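Local coordinates for protein exodeoxyribonuclease III (Archaeoglobus fulgidus, PDB 2VOA) that probably cleaves DNA at abasic sites as an AP endonuclease of the exonuclease III family, with magnesium or manganese ions, at residues A[20-23]-A[27-30]; A[89-94]-A[121-126]; A[149-154]-A[184-189]. The protein carries 1 engineered substitution. One frame throughout, in Å; residues are numbered along the deposited sequence.

In the fold
The three contacts sample a DNase I-like alpha/beta sandwich, in which helices lie around two mixed beta sheets. Interaction 1 belongs to the sheet containing strands 2-8 and 30-34, and is a mostly buried helix end held by a backbone hydrogen bond and apolar packing. Interactions 2 and 3 both reach the other sheet. The former is wholly buried packing of an aromatic ring from helix 115-134, close to the DNA; the latter, partly exposed, joins its segments through a methyl on a guanidinium and a water, while its charged groups pair with residues outside. These two meet where L124 CD1 packs on V149 CG2. Interaction 1 lies across the chain's centre from interaction 2.

Interaction 1 of 3, residues A[20-23]-A[27-30]; sequences IPWL and KPDI
The backbone N-H of K27 reaches back to the carbonyl oxygen of L23, with 2.8 Å between K27 N and L23 O and an N-H...O angle of 141°, as helix 16-26 comes to its end. This turn belongs to a beta-alpha-beta crossover: strand 2-8 leads into the helix, and the chain then returns through 27-30 to strand 30-34, which runs parallel to strand 2-8 in the same sheet. K27 breaks the helix by taking up a left-handed conformation, with phi at 48°. P28 has no N-H to donate, so the 6-to-1 bond of a Schellman motif, from N of residue 28 to L23 O, cannot form, and L23 O takes the N-H of K27. Apolar contact supplies the rest of the packing at this helix end. The pyrrolidine ring of P28 turns back against the helix and lies at about a right angle to the side chain of L23. The indole of W22 meets the same proline through its six-membered ring. A first torsion of -171° sets CG anti to the backbone N and beside the carbonyl carbon, with CZ3 coming to the proline. Its polar end is held too, W22 NE1 being hydrogen-bonded to D236 OD1. P28 O is hydrogen-bonded to the hydroxyl of Y53, tying the turn to a neighbouring loop. The bond to CB of K27 points away from the helix, yet K27 CG still lies 3.8 Å from L23 O. The proline CG is shared by two neighbours, lying 3.8 Å from W22 CZ3 and a tight 3.4 Å from L23 CD2.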
ATOM      1  N   ILE A  20       8.110  -4.114  13.938  1.00 28.01           N
ATOM      2  CA  ILE A  20       7.631  -3.974  15.317  1.00 28.19           C
ATOM      3  C   ILE A  20       7.172  -5.331  15.921  1.00 27.74           C
ATOM      4  O   ILE A  20       7.672  -5.725  16.980  1.00 28.38           O
ATOM      5  CB  ILE A  20       6.601  -2.813  15.458  1.00 27.39           C
ATOM      6  CG1 ILE A  20       7.231  -1.469  15.020  1.00 27.18           C
ATOM      7  CG2 ILE A  20       6.017  -2.727  16.903  1.00 27.88           C
ATOM      8  CD1 ILE A  20       8.552  -1.093  15.756  1.00 28.38           C
ATOM      9  N   PRO A  21       6.262  -6.064  15.243  1.00 28.43           N
ATOM     10  CA  PRO A  21       5.930  -7.420  15.751  1.00 28.81           C
ATOM     11  C   PRO A  21       7.154  -8.362  15.825  1.00 29.28           C
ATOM     12  O   PRO A  21       7.249  -9.213  16.738  1.00 29.51           O
ATOM     13  CB  PRO A  21       4.927  -7.938  14.715  1.00 29.22           C
ATOM     14  CG  PRO A  21       4.289  -6.687  14.160  1.00 29.50           C
ATOM     15  CD  PRO A  21       5.429  -5.709  14.072  1.00 28.27           C
ATOM     16  N   TRP A  22       8.083  -8.216  14.881  1.00 28.21           N
ATOM     17  CA  TRP A  22       9.262  -9.072  14.880  1.00 28.75           C
ATOM     18  C   TRP A  22      10.103  -8.798  16.146  1.00 28.50           C
ATOM     19  O   TRP A  22      10.574  -9.735  16.788  1.00 28.67           O
ATOM     20  CB  TRP A  22      10.070  -8.903  13.585  1.00 28.56           C
ATOM     21  CG  TRP A  22      11.171  -9.918  13.448  1.00 28.76           C
ATOM     22  CD1 TRP A  22      11.086 -11.153  12.856  1.00 29.44           C
ATOM     23  CD2 TRP A  22      12.499  -9.797  13.942  1.00 29.27           C
ATOM     24  NE1 TRP A  22      12.294 -11.814  12.959  1.00 29.01           N
ATOM     25  CE2 TRP A  22      13.188 -10.993  13.598  1.00 30.54           C
ATOM     26  CE3 TRP A  22      13.193  -8.785  14.623  1.00 31.65           C
ATOM     27  CZ2 TRP A  22      14.544 -11.205  13.927  1.00 30.33           C
ATOM     28  CZ3 TRP A  22      14.548  -8.994  14.946  1.00 30.02           C
ATOM     29  CH2 TRP A  22      15.194 -10.206  14.611  1.00 31.44           C
ATOM     30  N   LEU A  23      10.262  -7.520  16.512  1.00 29.30           N
ATOM     31  CA  LEU A  23      10.985  -7.152  17.746  1.00 29.61           C
ATOM     32  C   LEU A  23      10.262  -7.672  18.994  1.00 30.11           C
ATOM     33  O   LEU A  23      10.887  -8.174  19.931  1.00 29.27           O
ATOM     34  CB  LEU A  23      11.201  -5.634  17.852  1.00 29.35           C
ATOM     35  CG  LEU A  23      12.291  -5.045  16.947  1.00 29.91           C
ATOM     36  CD1 LEU A  23      12.195  -3.541  16.909  1.00 30.56           C
ATOM     37  CD2 LEU A  23      13.679  -5.484  17.399  1.00 27.70           C
ATOM     38  N   LYS A  27      12.761 -10.220  20.435  1.00 29.14           N
ATOM     39  CA  LYS A  27      13.379  -9.472  21.541  1.00 30.06           C
ATOM     40  C   LYS A  27      14.914  -9.436  21.470  1.00 29.09           C
ATOM     41  O   LYS A  27      15.585  -9.744  22.475  1.00 29.59           O
ATOM     42  CB  LYS A  27      12.929 -10.021  22.904  1.00 29.75           C
ATOM     43  CG  LYS A  27      11.431 -10.228  23.033  1.00 31.33           C
ATOM     44  CD  LYS A  27      11.082 -10.944  24.356  1.00 33.00           C
ATOM     45  CE  LYS A  27      11.861 -12.268  24.491  1.00 38.35           C
ATOM     46  NZ  LYS A  27      11.252 -13.269  25.425  1.00 43.93           N
ATOM     47  N   PRO A  28      15.468  -9.044  20.308  1.00 28.76           N
ATOM     48  CA  PRO A  28      16.929  -8.963  20.226  1.00 28.36           C
ATOM     49  C   PRO A  28      17.432  -7.838  21.117  1.00 28.05           C
ATOM     50  O   PRO A  28      16.705  -6.862  21.354  1.00 28.12           O
ATOM     51  CB  PRO A  28      17.185  -8.612  18.749  1.00 28.83           C
ATOM     52  CG  PRO A  28      15.910  -7.854  18.316  1.00 29.06           C
ATOM     53  CD  PRO A  28      14.818  -8.622  19.042  1.00 29.31           C
ATOM     54  N   ASP A  29      18.666  -7.954  21.598  1.00 27.44           N
ATOM     55  CA  ASP A  29      19.312  -6.826  22.262  1.00 28.17           C
ATOM     56  C   ASP A  29      19.614  -5.640  21.343  1.00 28.27           C
ATOM     57  O   ASP A  29      19.505  -4.470  21.744  1.00 27.56           O
ATOM     58  CB  ASP A  29      20.569  -7.338  22.974  1.00 29.13           C
ATOM     59  CG  ASP A  29      20.218  -8.386  24.020  1.00 28.60           C
ATOM     60  OD1 ASP A  29      20.320  -9.594  23.704  1.00 29.80           O
ATOM     61  OD2 ASP A  29      19.780  -8.010  25.143  1.00 28.64           O
ATOM     62  N   ILE A  30      19.988  -5.950  20.110  1.00 27.52           N
ATOM     63  CA  ILE A  30      20.398  -4.937  19.137  1.00 28.82           C
ATOM     64  C   ILE A  30      19.831  -5.380  17.778  1.00 28.50           C
ATOM     65  O   ILE A  30      19.994  -6.556  17.408  1.00 29.44           O
ATOM     66  CB  ILE A  30      21.955  -4.887  19.042  1.00 28.79           C
ATOM     67  CG1 ILE A  30      22.552  -4.387  20.357  1.00 29.31           C
ATOM     68  CG2 ILE A  30      22.377  -3.988  17.895  1.00 31.74           C
ATOM     69  CD1 ILE A  30      24.014  -4.650  20.544  1.00 31.50           C
TER

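Interaction 2 of 3, residues A[89-94]-A[121-126]; sequences DRLIRA and LQWLER
W123 overlaps the base of the R90 side chain with the far end of its indole, and the nearest pair, W123 CZ2 and R90 CB, is 3.7 Å apart. The ring also reaches the main chain, where W123 CH2 sits 3.8 Å from R90 O. The arginine contributes its aliphatic part here: R90 CD approaches W123 NE1 at 4.1 Å, while the extended chain carries the guanidinium onward, its plane 68° from that of the indole. R90 NH1 is hydrogen-bonded to Y105 O and the side chain packs on a phosphate of the bound DNA. Y105 is a predicted active-site residue, so the packing borders a probably catalytic residue and the bound DNA. In the DNase I-like sandwich this contact joins helix 115-134 to the start of strand 91-96. L91 adds a looser apolar touch, with CD1 4.4 Å from W123 CH2. The indole is further fixed by its nitrogen, since W123 NE1 is hydrogen-bonded to D87 OD2, and T104 and P107 also pack against the ring. Its first torsion, -148°, is some 30° off the anti position, and with it the six-membered ring meets R90 and L91.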
ATOM      1  N   ASP A  89      24.312   8.490   5.556  1.00 29.15           N
ATOM      2  CA  ASP A  89      23.135   7.625   5.333  1.00 29.81           C
ATOM      3  C   ASP A  89      23.470   6.156   5.056  1.00 29.81           C
ATOM      4  O   ASP A  89      22.569   5.369   4.723  1.00 30.74           O
ATOM      5  CB  ASP A  89      22.207   8.186   4.236  1.00 29.33           C
ATOM      6  CG  ASP A  89      22.866   8.232   2.835  1.00 31.81           C
ATOM      7  OD1 ASP A  89      24.068   7.892   2.691  1.00 32.41           O
ATOM      8  OD2 ASP A  89      22.179   8.652   1.867  1.00 31.85           O
ATOM      9  N   ARG A  90      24.750   5.795   5.190  1.00 28.60           N
ATOM     10  CA  ARG A  90      25.198   4.426   4.965  1.00 28.94           C
ATOM     11  C   ARG A  90      25.974   3.817   6.127  1.00 28.94           C
ATOM     12  O   ARG A  90      26.434   2.684   6.038  1.00 29.21           O
ATOM     13  CB  ARG A  90      26.094   4.354   3.711  1.00 28.29           C
ATOM     14  CG  ARG A  90      25.375   4.668   2.378  1.00 28.20           C
ATOM     15  CD  ARG A  90      26.313   4.376   1.223  1.00 29.73           C
ATOM     16  NE  ARG A  90      25.668   4.543  -0.081  1.00 30.82           N
ATOM     17  CZ  ARG A  90      24.962   3.598  -0.717  1.00 30.89           C
ATOM     18  NH1 ARG A  90      24.769   2.397  -0.187  1.00 29.52           N
ATOM     19  NH2 ARG A  90      24.447   3.868  -1.906  1.00 32.17           N
ATOM     20  N   LEU A  91      26.218   4.577   7.188  1.00 28.35           N
ATOM     21  CA  LEU A  91      27.000   4.001   8.279  1.00 27.85           C
ATOM     22  C   LEU A  91      26.586   4.692   9.555  1.00 27.86           C
ATOM     23  O   LEU A  91      26.639   5.919   9.636  1.00 28.04           O
ATOM     24  CB  LEU A  91      28.508   4.190   8.037  1.00 28.04           C
ATOM     25  CG  LEU A  91      29.531   3.547   8.989  1.00 28.00           C
ATOM     26  CD1 LEU A  91      30.897   3.486   8.345  1.00 28.23           C
ATOM     27  CD2 LEU A  91      29.670   4.266  10.378  1.00 27.66           C
ATOM     28  N   ILE A  92      26.186   3.888  10.532  1.00 28.06           N
ATOM     29  CA  ILE A  92      25.880   4.402  11.867  1.00 28.46           C
ATOM     30  C   ILE A  92      26.582   3.506  12.869  1.00 28.99           C
ATOM     31  O   ILE A  92      26.587   2.264  12.717  1.00 28.29           O
ATOM     32  CB  ILE A  92      24.333   4.513  12.116  1.00 28.55           C
ATOM     33  CG1 ILE A  92      24.023   5.248  13.435  1.00 28.08           C
ATOM     34  CG2 ILE A  92      23.629   3.137  12.023  1.00 29.70           C
ATOM     35  CD1 ILE A  92      22.536   5.464  13.682  1.00 29.58           C
ATOM     36  N   ARG A  93      27.200   4.133  13.867  1.00 29.25           N
ATOM     37  CA  ARG A  93      27.994   3.413  14.850  1.00 29.33           C
ATOM     38  C   ARG A  93      27.658   3.876  16.259  1.00 29.10           C
ATOM     39  O   ARG A  93      27.426   5.044  16.468  1.00 29.12           O
ATOM     40  CB  ARG A  93      29.462   3.660  14.580  1.00 29.74           C
ATOM     41  CG  ARG A  93      30.409   3.004  15.581  1.00 30.94           C
ATOM     42  CD  ARG A  93      31.783   3.033  15.017  1.00 30.90           C
ATOM     43  NE  ARG A  93      32.703   2.112  15.677  1.00 31.19           N
ATOM     44  CZ  ARG A  93      33.989   2.039  15.356  1.00 34.12           C
ATOM     45  NH1 ARG A  93      34.461   2.814  14.381  1.00 33.72           N
ATOM     46  NH2 ARG A  93      34.795   1.196  15.983  1.00 34.42           N
ATOM     47  N   ALA A  94      27.637   2.948  17.203  1.00 29.29           N
ATOM     48  CA  ALA A  94      27.304   3.272  18.587  1.00 29.47           C
ATOM     49  C   ALA A  94      27.884   2.227  19.509  1.00 30.04           C
ATOM     50  O   ALA A  94      28.083   1.088  19.104  1.00 30.59           O
ATOM     51  CB  ALA A  94      25.785   3.357  18.772  1.00 29.86           C
ATOM     52  N   LEU A 121      33.894   0.003  -4.807  1.00 26.35           N
ATOM     53  CA  LEU A 121      35.245  -0.517  -4.503  1.00 25.98           C
ATOM     54  C   LEU A 121      35.986   0.468  -3.615  1.00 26.41           C
ATOM     55  O   LEU A 121      36.598   0.086  -2.627  1.00 27.37           O
ATOM     56  CB  LEU A 121      36.036  -0.839  -5.778  1.00 26.42           C
ATOM     57  CG  LEU A 121      35.421  -1.918  -6.701  1.00 25.30           C
ATOM     58  CD1 LEU A 121      36.278  -2.101  -7.991  1.00 24.36           C
ATOM     59  CD2 LEU A 121      35.225  -3.240  -5.933  1.00 27.96           C
ATOM     60  N   GLN A 122      35.912   1.746  -3.966  1.00 26.42           N
ATOM     61  CA  GLN A 122      36.542   2.774  -3.152  1.00 27.00           C
ATOM     62  C   GLN A 122      35.972   2.800  -1.725  1.00 26.81           C
ATOM     63  O   GLN A 122      36.712   3.031  -0.766  1.00 27.15           O
ATOM     64  CB  GLN A 122      36.409   4.129  -3.857  1.00 26.70           C
ATOM     65  CG  GLN A 122      37.251   4.196  -5.121  1.00 27.95           C
ATOM     66  CD  GLN A 122      36.831   5.315  -6.066  1.00 31.32           C
ATOM     67  OE1 GLN A 122      37.190   5.307  -7.248  1.00 33.76           O
ATOM     68  NE2 GLN A 122      36.071   6.273  -5.558  1.00 30.02           N
ATOM     69  N   TRP A 123      34.658   2.563  -1.584  1.00 26.90           N
ATOM     70  CA  TRP A 123      33.965   2.577  -0.279  1.00 27.64           C
ATOM     71  C   TRP A 123      34.479   1.438   0.592  1.00 28.57           C
ATOM     72  O   TRP A 123      34.801   1.638   1.765  1.00 28.36           O
ATOM     73  CB  TRP A 123      32.461   2.405  -0.472  1.00 28.46           C
ATOM     74  CG  TRP A 123      31.604   3.124   0.560  1.00 29.47           C
ATOM     75  CD1 TRP A 123      31.177   4.422   0.492  1.00 28.68           C
ATOM     76  CD2 TRP A 123      31.089   2.597   1.799  1.00 28.20           C
ATOM     77  NE1 TRP A 123      30.416   4.735   1.596  1.00 29.34           N
ATOM     78  CE2 TRP A 123      30.339   3.638   2.416  1.00 28.37           C
ATOM     79  CE3 TRP A 123      31.177   1.346   2.444  1.00 29.63           C
ATOM     80  CZ2 TRP A 123      29.676   3.468   3.657  1.00 30.86           C
ATOM     81  CZ3 TRP A 123      30.510   1.173   3.669  1.00 28.42           C
ATOM     82  CH2 TRP A 123      29.773   2.229   4.262  1.00 29.26           C
ATOM     83  N   LEU A 124      34.611   0.252  -0.015  1.00 28.50           N
ATOM     84  CA  LEU A 124      35.167  -0.905   0.701  1.00 28.71           C
ATOM     85  C   LEU A 124      36.632  -0.681   1.112  1.00 28.24           C
ATOM     86  O   LEU A 124      37.036  -1.097   2.201  1.00 27.99           O
ATOM     87  CB  LEU A 124      35.012  -2.194  -0.122  1.00 28.96           C
ATOM     88  CG  LEU A 124      33.566  -2.721  -0.214  1.00 28.45           C
ATOM     89  CD1 LEU A 124      33.539  -3.815  -1.282  1.00 30.33           C
ATOM     90  CD2 LEU A 124      33.027  -3.222   1.164  1.00 30.46           C
ATOM     91  N   GLU A 125      37.406   0.026   0.293  1.00 27.53           N
ATOM     92  CA  GLU A 125      38.782   0.353   0.667  1.00 28.15           C
ATOM     93  C   GLU A 125      38.789   1.367   1.834  1.00 27.90           C
ATOM     94  O   GLU A 125      39.556   1.246   2.798  1.00 26.83           O
ATOM     95  CB  GLU A 125      39.552   0.912  -0.537  1.00 28.46           C
ATOM     96  CG  GLU A 125      40.944   1.479  -0.215  1.00 27.96           C
ATOM     97  CD  GLU A 125      41.990   0.416   0.126  1.00 32.87           C
ATOM     98  OE1 GLU A 125      43.164   0.805   0.389  1.00 32.28           O
ATOM     99  OE2 GLU A 125      41.670  -0.804   0.102  1.00 32.59           O
ATOM    100  N   ARG A 126      37.934   2.376   1.738  1.00 27.22           N
ATOM    101  CA  ARG A 126      37.817   3.355   2.825  1.00 28.23           C
ATOM    102  C   ARG A 126      37.365   2.673   4.111  1.00 28.43           C
ATOM    103  O   ARG A 126      37.909   2.959   5.181  1.00 28.97           O
ATOM    104  CB  ARG A 126      36.870   4.489   2.431  1.00 27.95           C
ATOM    105  CG  ARG A 126      37.433   5.389   1.329  1.00 28.60           C
ATOM    106  CD  ARG A 126      36.719   6.728   1.343  1.00 31.88           C
ATOM    107  NE  ARG A 126      35.340   6.651   0.867  1.00 32.76           N
ATOM    108  CZ  ARG A 126      34.362   7.455   1.291  1.00 31.80           C
ATOM    109  NH1 ARG A 126      34.612   8.369   2.217  1.00 33.32           N
ATOM    110  NH2 ARG A 126      33.141   7.344   0.803  1.00 31.92           N
TER

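Interaction 3 of 3, residues A[149-154]-A[184-189]; sequences VAPEPI and FVDVLR
I154 lays its CG2 methyl over one face of the R189 guanidinium, and this packing carries most of the contact between the loop 149-154 and the start of helix 187-191. In the DNase I-like fold that loop follows strand 141-144 and leaves the predicted metal ligand N148, while short strand 185-186 lies at the outer edge of the same sheet and runs straight into the helix. Van der Waals packing of aliphatic groups on charged ones comes first. I154 CG2 stands off-centre, toward the rim of the guanidinium, 3.7 Å from R189 NH2 and 3.9 Å from R189 CZ. The methyl of L188 CD2 lies over the opposite face, so the flat group is sandwiched between two aliphatic neighbours. A bend in the R189 chain at its second torsion, -56°, helps bring the group back across I154. More loosely, P151 CG approaches D186 OD2 at 4.4 Å. Charged and backbone bonds then fix the polar ends. R189 NH2 forms a salt bridge with D155 OD2, and NH1 bonds to the carbonyl oxygens of H192 and E195, which together restrain the guanidinium's rotation. D186 OD2 forms a salt bridge with R216 NH2; the backbone O of D186, just before the helix, accepts R189 N three residues on, at 2.9 Å. A water also links loop and helix. Lying in the guanidinium plane at its edge, it accepts from R189 NH2 at 2.9 Å and lies 2.6 Å from I154 O, to which it may donate.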
ATOM      1  N   VAL A 149      27.712  -7.829  -0.877  1.00 28.59           N
ATOM      2  CA  VAL A 149      28.785  -8.712  -1.331  1.00 29.08           C
ATOM      3  C   VAL A 149      28.475 -10.102  -0.824  1.00 28.63           C
ATOM      4  O   VAL A 149      28.262 -10.297   0.378  1.00 29.57           O
ATOM      5  CB  VAL A 149      30.185  -8.284  -0.791  1.00 30.02           C
ATOM      6  CG1 VAL A 149      31.280  -9.304  -1.198  1.00 30.96           C
ATOM      7  CG2 VAL A 149      30.566  -6.883  -1.287  1.00 29.74           C
ATOM      8  N   ALA A 150      28.481 -11.044  -1.752  1.00 28.92           N
ATOM      9  CA  ALA A 150      28.361 -12.463  -1.443  1.00 29.03           C
ATOM     10  C   ALA A 150      29.795 -13.011  -1.592  1.00 28.71           C
ATOM     11  O   ALA A 150      30.294 -13.189  -2.729  1.00 29.65           O
ATOM     12  CB  ALA A 150      27.420 -13.122  -2.437  1.00 29.81           C
ATOM     13  N   PRO A 151      30.494 -13.214  -0.455  1.00 29.13           N
ATOM     14  CA  PRO A 151      31.949 -13.442  -0.558  1.00 29.23           C
ATOM     15  C   PRO A 151      32.379 -14.810  -1.105  1.00 29.40           C
ATOM     16  O   PRO A 151      33.459 -14.905  -1.709  1.00 29.83           O
ATOM     17  CB  PRO A 151      32.434 -13.289   0.893  1.00 30.17           C
ATOM     18  CG  PRO A 151      31.262 -13.717   1.722  1.00 29.59           C
ATOM     19  CD  PRO A 151      30.035 -13.209   0.954  1.00 29.10           C
ATOM     20  N   GLU A 152      31.561 -15.850  -0.888  1.00 28.25           N
ATOM     21  CA  GLU A 152      31.916 -17.205  -1.352  1.00 28.08           C
ATOM     22  C   GLU A 152      30.866 -17.754  -2.309  1.00 27.37           C
ATOM     23  O   GLU A 152      29.721 -17.300  -2.254  1.00 27.74           O
ATOM     24  CB  GLU A 152      32.038 -18.158  -0.145  1.00 28.56           C
ATOM     25  CG  GLU A 152      33.063 -17.711   0.912  1.00 31.72           C
ATOM     26  CD  GLU A 152      34.488 -17.635   0.386  1.00 34.12           C
ATOM     27  OE1 GLU A 152      35.299 -16.911   1.013  1.00 34.92           O
ATOM     28  OE2 GLU A 152      34.824 -18.300  -0.630  1.00 33.85           O
ATOM     29  N   PRO A 153      31.223 -18.774  -3.117  1.00 27.45           N
ATOM     30  CA  PRO A 153      30.218 -19.315  -4.054  1.00 27.37           C
ATOM     31  C   PRO A 153      28.926 -19.814  -3.370  1.00 27.68           C
ATOM     32  O   PRO A 153      27.850 -19.680  -3.933  1.00 26.90           O
ATOM     33  CB  PRO A 153      30.953 -20.437  -4.796  1.00 28.25           C
ATOM     34  CG  PRO A 153      32.445 -20.233  -4.536  1.00 28.59           C
ATOM     35  CD  PRO A 153      32.526 -19.472  -3.210  1.00 26.49           C
ATOM     36  N   ILE A 154      29.033 -20.359  -2.162  1.00 27.05           N
ATOM     37  CA  ILE A 154      27.826 -20.779  -1.403  1.00 27.96           C
ATOM     38  C   ILE A 154      26.829 -19.636  -1.098  1.00 28.05           C
ATOM     39  O   ILE A 154      25.650 -19.881  -0.839  1.00 28.63           O
ATOM     40  CB  ILE A 154      28.216 -21.534  -0.102  1.00 27.72           C
ATOM     41  CG1 ILE A 154      27.017 -22.295   0.497  1.00 29.31           C
ATOM     42  CG2 ILE A 154      28.875 -20.570   0.888  1.00 28.47           C
ATOM     43  CD1 ILE A 154      26.374 -23.266  -0.410  1.00 31.29           C
ATOM     44  N   PHE A 184      37.681 -10.114  11.512  1.00 33.42           N
ATOM     45  CA  PHE A 184      36.253 -10.300  11.668  1.00 33.74           C
ATOM     46  C   PHE A 184      35.878 -11.730  11.340  1.00 33.64           C
ATOM     47  O   PHE A 184      36.424 -12.331  10.391  1.00 35.77           O
ATOM     48  CB  PHE A 184      35.480  -9.341  10.791  1.00 33.37           C
ATOM     49  CG  PHE A 184      35.505  -7.930  11.277  1.00 34.06           C
ATOM     50  CD1 PHE A 184      36.295  -6.977  10.620  1.00 35.94           C
ATOM     51  CD2 PHE A 184      34.744  -7.544  12.387  1.00 34.17           C
ATOM     52  CE1 PHE A 184      36.310  -5.658  11.063  1.00 36.58           C
ATOM     53  CE2 PHE A 184      34.754  -6.221  12.842  1.00 36.17           C
ATOM     54  CZ  PHE A 184      35.529  -5.281  12.173  1.00 35.72           C
ATOM     55  N   VAL A 185      34.977 -12.288  12.144  1.00 31.61           N
ATOM     56  CA  VAL A 185      34.462 -13.636  11.885  1.00 30.09           C
ATOM     57  C   VAL A 185      33.017 -13.561  11.342  1.00 29.62           C
ATOM     58  O   VAL A 185      32.147 -12.956  11.969  1.00 29.53           O
ATOM     59  CB  VAL A 185      34.489 -14.479  13.164  1.00 30.52           C
ATOM     60  CG1 VAL A 185      33.981 -15.866  12.867  1.00 31.21           C
ATOM     61  CG2 VAL A 185      35.944 -14.546  13.705  1.00 31.58           C
ATOM     62  N   ASP A 186      32.777 -14.202  10.198  1.00 29.43           N
ATOM     63  CA  ASP A 186      31.438 -14.203   9.568  1.00 29.96           C
ATOM     64  C   ASP A 186      30.701 -15.310  10.316  1.00 29.01           C
ATOM     65  O   ASP A 186      30.830 -16.496   9.976  1.00 29.92           O
ATOM     66  CB  ASP A 186      31.595 -14.584   8.092  1.00 29.56           C
ATOM     67  CG  ASP A 186      30.328 -14.413   7.250  1.00 30.94           C
ATOM     68  OD1 ASP A 186      29.203 -14.224   7.754  1.00 32.07           O
ATOM     69  OD2 ASP A 186      30.476 -14.469   6.007  1.00 31.67           O
ATOM     70  N   VAL A 187      29.985 -14.937  11.371  1.00 28.65           N
ATOM     71  CA  VAL A 187      29.491 -15.958  12.315  1.00 28.84           C
ATOM     72  C   VAL A 187      28.461 -16.911  11.695  1.00 29.26           C
ATOM     73  O   VAL A 187      28.327 -18.055  12.145  1.00 28.19           O
ATOM     74  CB  VAL A 187      29.008 -15.331  13.676  1.00 28.40           C
ATOM     75  CG1 VAL A 187      30.183 -14.717  14.404  1.00 28.99           C
ATOM     76  CG2 VAL A 187      27.852 -14.316  13.453  1.00 30.95           C
ATOM     77  N   LEU A 188      27.740 -16.450  10.668  1.00 28.91           N
ATOM     78  CA  LEU A 188      26.821 -17.350   9.930  1.00 29.37           C
ATOM     79  C   LEU A 188      27.573 -18.610   9.512  1.00 28.94           C
ATOM     80  O   LEU A 188      27.033 -19.717   9.616  1.00 28.48           O
ATOM     81  CB  LEU A 188      26.229 -16.652   8.695  1.00 29.19           C
ATOM     82  CG  LEU A 188      25.272 -17.557   7.891  1.00 27.97           C
ATOM     83  CD1 LEU A 188      24.107 -18.057   8.760  1.00 29.59           C
ATOM     84  CD2 LEU A 188      24.792 -16.778   6.653  1.00 28.70           C
ATOM     85  N   ARG A 189      28.829 -18.449   9.080  1.00 28.45           N
ATOM     86  CA  ARG A 189      29.646 -19.603   8.646  1.00 29.21           C
ATOM     87  C   ARG A 189      30.397 -20.345   9.760  1.00 29.24           C
ATOM     88  O   ARG A 189      30.848 -21.484   9.565  1.00 29.55           O
ATOM     89  CB  ARG A 189      30.573 -19.210   7.480  1.00 29.19           C
ATOM     90  CG  ARG A 189      29.826 -18.553   6.316  1.00 29.42           C
ATOM     91  CD  ARG A 189      28.701 -19.469   5.825  1.00 28.66           C
ATOM     92  NE  ARG A 189      28.038 -18.943   4.643  1.00 29.16           N
ATOM     93  CZ  ARG A 189      26.941 -19.463   4.130  1.00 29.54           C
ATOM     94  NH1 ARG A 189      26.401 -20.553   4.689  1.00 28.04           N
ATOM     95  NH2 ARG A 189      26.413 -18.920   3.042  1.00 30.46           N
TER
HETATM   96  O   HOH W   1      24.197 -19.376   1.305  1.00 21.00           O